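Local coordinates for xyloglucan-specific endo-beta-1,4-glucanase BoGH9A (Bacteroides ovatus, PDB 6DHT), which cleaves internal beta-1,4-glucosidic linkages in the xyloglucan backbone, releasing xyloglucan oligosaccharides, at residues I176-S188 and P373-A385. Residues are numbered along the deposited sequence; the frame is centred on the assembly and turned at random.
Sequences IVNSGYSIGLMQS and PGWGNTFALGIFA. With CA (calcium ion), chain C.
Y181 of helix 176-188 lays one ring face over the backbone of the G374-N377 beta turn. The W375 CA-H points into that face, a CH-pi contact with CA 3.7 Å from the ring centroid and 17° off its normal. G374 C lies above the rim of the same face, and P373 CB meets the ring edge. CG is anti to the backbone N (chi1 162°), which carries the Y181 ring out to the turn. Without the ring, as with an alanine here, W375 CA would probably lose its aromatic partner and a gap would open over the turn. The W375 indole extends past Y181, and its CE3 rests 3.8 Å from V177 CG1. N178 OD1 lies 3.4 Å from W375 CB, with amide and indole nearly perpendicular; N178 ND2 bonds to D168 and N552. L381 is a knob in the hole formed by Y181, G184, L185 and S188, its CD2 4.0 Å from L185 CD1. A water bridges S188 OG and L381 O. At the turn, G376 O binds a calcium ion with D335, H337, D340 and E341. In the (alpha/alpha)6 barrel of this GH9 catalytic domain, helix 379-385 crosses helix 176-188 at 30°; helices 213-226, 265-281 and 439-458 also pack against helix 176-188.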
loop_
_atom_site.group_PDB
_atom_site.type_symbol
_atom_site.label_atom_id
_atom_site.label_comp_id
_atom_site.label_asym_id
_atom_site.label_seq_id
_atom_site.Cartn_x
_atom_site.Cartn_y
_atom_site.Cartn_z
ATOM N N ILE A 176 -4.649 14.736 0.374
ATOM C CA ILE A 176 -3.221 14.941 0.580
ATOM C C ILE A 176 -2.620 13.975 1.614
ATOM O O ILE A 176 -1.523 13.430 1.416
ATOM C CB ILE A 176 -2.946 16.410 0.998
ATOM C CG1 ILE A 176 -3.121 17.373 -0.186
ATOM C CG2 ILE A 176 -1.525 16.548 1.539
ATOM C CD1 ILE A 176 -2.101 17.220 -1.307
ATOM N N VAL A 177 -3.319 13.728 2.706
ATOM C CA VAL A 177 -2.791 12.837 3.732
ATOM C C VAL A 177 -2.573 11.457 3.143
ATOM O O VAL A 177 -1.462 10.877 3.236
ATOM C CB VAL A 177 -3.702 12.800 4.962
ATOM C CG1 VAL A 177 -3.396 11.621 5.867
ATOM C CG2 VAL A 177 -3.571 14.112 5.729
ATOM N N ASN A 178 -3.604 10.907 2.516
ATOM C CA ASN A 178 -3.505 9.533 2.078
ATOM C C ASN A 178 -2.546 9.390 0.906
ATOM O O ASN A 178 -1.770 8.424 0.850
ATOM C CB ASN A 178 -4.878 9.003 1.700
ATOM C CG ASN A 178 -4.924 7.508 1.720
ATOM O OD1 ASN A 178 -4.416 6.884 2.650
ATOM N ND2 ASN A 178 -5.482 6.918 0.678
ATOM N N SER A 179 -2.544 10.326 -0.032
ATOM C CA SER A 179 -1.670 10.152 -1.183
ATOM C C SER A 179 -0.208 10.456 -0.831
ATOM O O SER A 179 0.677 9.799 -1.363
ATOM C CB SER A 179 -2.172 10.923 -2.407
ATOM O OG SER A 179 -2.075 12.309 -2.230
ATOM N N GLY A 180 0.024 11.400 0.073
ATOM C CA GLY A 180 1.348 11.695 0.565
ATOM C C GLY A 180 1.934 10.507 1.293
ATOM O O GLY A 180 3.089 10.142 1.063
ATOM N N TYR A 181 1.154 9.913 2.180
ATOM C CA TYR A 181 1.547 8.695 2.887
ATOM C C TYR A 181 1.865 7.570 1.894
ATOM O O TYR A 181 2.883 6.848 2.018
ATOM C CB TYR A 181 0.406 8.212 3.789
ATOM C CG TYR A 181 0.603 6.786 4.180
ATOM C CD1 TYR A 181 1.493 6.420 5.189
ATOM C CD2 TYR A 181 -0.080 5.794 3.513
ATOM C CE1 TYR A 181 1.674 5.070 5.513
ATOM C CE2 TYR A 181 0.098 4.470 3.811
ATOM C CZ TYR A 181 0.984 4.110 4.813
ATOM O OH TYR A 181 1.139 2.762 5.130
ATOM N N SER A 182 0.991 7.396 0.912
ATOM C CA SER A 182 1.138 6.302 -0.035
ATOM C C SER A 182 2.448 6.380 -0.817
ATOM O O SER A 182 3.179 5.391 -0.959
ATOM C CB SER A 182 -0.039 6.263 -1.003
ATOM O OG SER A 182 -1.270 5.920 -0.341
ATOM N N ILE A 183 2.734 7.555 -1.356
ATOM C CA ILE A 183 3.995 7.806 -2.035
ATOM C C ILE A 183 5.151 7.623 -1.054
ATOM O O ILE A 183 6.145 6.990 -1.389
ATOM C CB ILE A 183 4.013 9.211 -2.608
ATOM C CG1 ILE A 183 2.952 9.389 -3.690
ATOM C CG2 ILE A 183 5.375 9.495 -3.166
ATOM C CD1 ILE A 183 2.639 10.819 -4.029
ATOM N N GLY A 184 5.004 8.119 0.171
ATOM C CA GLY A 184 6.055 7.990 1.161
ATOM C C GLY A 184 6.450 6.537 1.425
ATOM O O GLY A 184 7.637 6.224 1.557
ATOM N N LEU A 185 5.453 5.659 1.458
ATOM C CA LEU A 185 5.693 4.238 1.679
ATOM C C LEU A 185 6.360 3.616 0.449
ATOM O O LEU A 185 7.372 2.916 0.583
ATOM C CB LEU A 185 4.374 3.520 2.008
ATOM C CG LEU A 185 4.508 2.004 2.202
ATOM C CD1 LEU A 185 5.481 1.656 3.312
ATOM C CD2 LEU A 185 3.141 1.411 2.475
ATOM N N MET A 186 5.827 3.870 -0.744
ATOM C CA MET A 186 6.374 3.260 -1.941
ATOM C C MET A 186 7.790 3.747 -2.184
ATOM O O MET A 186 8.663 2.968 -2.584
ATOM C CB MET A 186 5.477 3.464 -3.157
ATOM C CG MET A 186 4.166 2.697 -3.033
ATOM S SD MET A 186 3.085 2.851 -4.449
ATOM C CE MET A 186 2.418 4.463 -4.196
ATOM N N GLN A 187 8.026 5.027 -1.951
ATOM C CA GLN A 187 9.368 5.600 -2.130
ATOM C C GLN A 187 10.345 5.146 -1.052
ATOM O O GLN A 187 11.570 5.205 -1.256
ATOM C CB GLN A 187 9.286 7.146 -2.268
ATOM C CG GLN A 187 8.693 7.526 -3.611
ATOM C CD GLN A 187 8.730 9.003 -4.000
ATOM O OE1 GLN A 187 8.567 9.298 -5.182
ATOM N NE2 GLN A 187 8.864 9.906 -3.045
ATOM N N SER A 188 9.865 4.688 0.100
ATOM C CA SER A 188 10.746 4.066 1.097
ATOM C C SER A 188 11.306 2.768 0.501
ATOM O O SER A 188 12.518 2.505 0.559
ATOM C CB SER A 188 9.998 3.757 2.403
ATOM O OG SER A 188 9.502 4.939 3.011
ATOM N N PRO A 373 3.538 0.923 9.453
ATOM C CA PRO A 373 3.037 2.144 8.817
ATOM C C PRO A 373 1.533 2.107 8.534
ATOM O O PRO A 373 0.974 1.037 8.285
ATOM C CB PRO A 373 3.874 2.224 7.523
ATOM C CG PRO A 373 4.239 0.810 7.227
ATOM C CD PRO A 373 4.461 0.175 8.580
ATOM N N GLY A 374 0.916 3.279 8.585
ATOM C CA GLY A 374 -0.452 3.492 8.144
ATOM C C GLY A 374 -0.654 4.959 7.861
ATOM O O GLY A 374 0.140 5.794 8.284
ATOM N N TRP A 375 -1.727 5.291 7.149
ATOM C CA TRP A 375 -1.903 6.663 6.695
ATOM C C TRP A 375 -1.856 7.707 7.813
ATOM O O TRP A 375 -1.391 8.814 7.602
ATOM C CB TRP A 375 -3.159 6.829 5.832
ATOM C CG TRP A 375 -4.484 6.596 6.524
ATOM C CD1 TRP A 375 -5.239 5.473 6.455
ATOM C CD2 TRP A 375 -5.202 7.516 7.375
ATOM N NE1 TRP A 375 -6.402 5.635 7.194
ATOM C CE2 TRP A 375 -6.391 6.877 7.771
ATOM C CE3 TRP A 375 -4.954 8.813 7.825
ATOM C CZ2 TRP A 375 -7.336 7.496 8.610
ATOM C CZ3 TRP A 375 -5.895 9.430 8.660
ATOM C CH2 TRP A 375 -7.060 8.762 9.040
ATOM N N GLY A 376 -2.335 7.335 8.995
ATOM C CA GLY A 376 -2.399 8.255 10.117
ATOM C C GLY A 376 -1.303 8.034 11.140
ATOM O O GLY A 376 -1.233 8.728 12.154
ATOM N N ASN A 377 -0.446 7.062 10.868
ATOM C CA ASN A 377 0.649 6.710 11.762
ATOM C C ASN A 377 1.925 6.538 10.963
ATOM O O ASN A 377 2.275 5.431 10.520
ATOM C CB ASN A 377 0.366 5.439 12.549
ATOM C CG ASN A 377 1.549 5.051 13.472
ATOM O OD1 ASN A 377 2.528 5.828 13.671
ATOM N ND2 ASN A 377 1.470 3.845 14.028
ATOM N N THR A 378 2.633 7.648 10.805
ATOM C CA THR A 378 3.764 7.705 9.890
ATOM C C THR A 378 5.103 7.533 10.610
ATOM O O THR A 378 6.157 7.771 10.019
ATOM C CB THR A 378 3.767 9.009 9.092
ATOM O OG1 THR A 378 3.854 10.139 9.977
ATOM C CG2 THR A 378 2.491 9.139 8.286
ATOM N N PHE A 379 5.091 7.113 11.873
ATOM C CA PHE A 379 6.370 6.893 12.578
ATOM C C PHE A 379 7.275 5.977 11.777
ATOM O O PHE A 379 8.468 6.245 11.627
ATOM C CB PHE A 379 6.156 6.285 13.967
ATOM C CG PHE A 379 5.892 7.297 15.075
ATOM C CD1 PHE A 379 6.667 8.439 15.223
ATOM C CD2 PHE A 379 4.901 7.053 16.009
ATOM C CE1 PHE A 379 6.436 9.319 16.263
ATOM C CE2 PHE A 379 4.662 7.950 17.031
ATOM C CZ PHE A 379 5.443 9.078 17.152
ATOM N N ALA A 380 6.720 4.887 11.271
ATOM C CA ALA A 380 7.539 3.921 10.564
ATOM C C ALA A 380 8.247 4.511 9.353
ATOM O O ALA A 380 9.345 4.092 9.011
ATOM C CB ALA A 380 6.682 2.711 10.150
ATOM N N LEU A 381 7.630 5.467 8.685
ATOM C CA LEU A 381 8.243 6.027 7.502
ATOM C C LEU A 381 9.473 6.834 7.906
ATOM O O LEU A 381 10.461 6.859 7.198
ATOM C CB LEU A 381 7.261 6.893 6.715
ATOM C CG LEU A 381 6.025 6.178 6.165
ATOM C CD1 LEU A 381 5.248 7.154 5.290
ATOM C CD2 LEU A 381 6.369 4.902 5.436
ATOM N N GLY A 382 9.384 7.466 9.062
ATOM C CA GLY A 382 10.545 8.165 9.583
ATOM C C GLY A 382 11.629 7.189 9.989
ATOM O O GLY A 382 12.830 7.415 9.748
ATOM N N ILE A 383 11.220 6.095 10.632
ATOM C CA ILE A 383 12.149 5.063 11.070
ATOM C C ILE A 383 12.878 4.476 9.857
ATOM O O ILE A 383 14.119 4.301 9.876
ATOM C CB ILE A 383 11.428 3.964 11.878
ATOM C CG1 ILE A 383 10.999 4.530 13.229
ATOM C CG2 ILE A 383 12.303 2.751 12.062
ATOM C CD1 ILE A 383 10.119 3.633 14.047
ATOM N N PHE A 384 12.140 4.187 8.782
ATOM C CA PHE A 384 12.777 3.598 7.620
ATOM C C PHE A 384 13.876 4.523 7.076
ATOM O O PHE A 384 14.933 4.057 6.632
ATOM C CB PHE A 384 11.770 3.297 6.485
ATOM C CG PHE A 384 10.663 2.307 6.820
ATOM C CD1 PHE A 384 10.766 1.370 7.828
ATOM C CD2 PHE A 384 9.476 2.372 6.103
ATOM C CE1 PHE A 384 9.708 0.504 8.080
ATOM C CE2 PHE A 384 8.439 1.498 6.344
ATOM C CZ PHE A 384 8.557 0.573 7.331
ATOM N N ALA A 385 13.617 5.828 7.127
ATOM C CA ALA A 385 14.587 6.812 6.656
ATOM C C ALA A 385 15.869 6.770 7.498
ATOM O O ALA A 385 16.963 6.699 6.962
ATOM C CB ALA A 385 13.972 8.183 6.680
HETATM CA CA CA C . -0.642 10.799 13.128
HETATM O O HOH W 1 11.206 6.355 4.610
HETATM O O HOH W 2 -1.928 9.548 14.819
#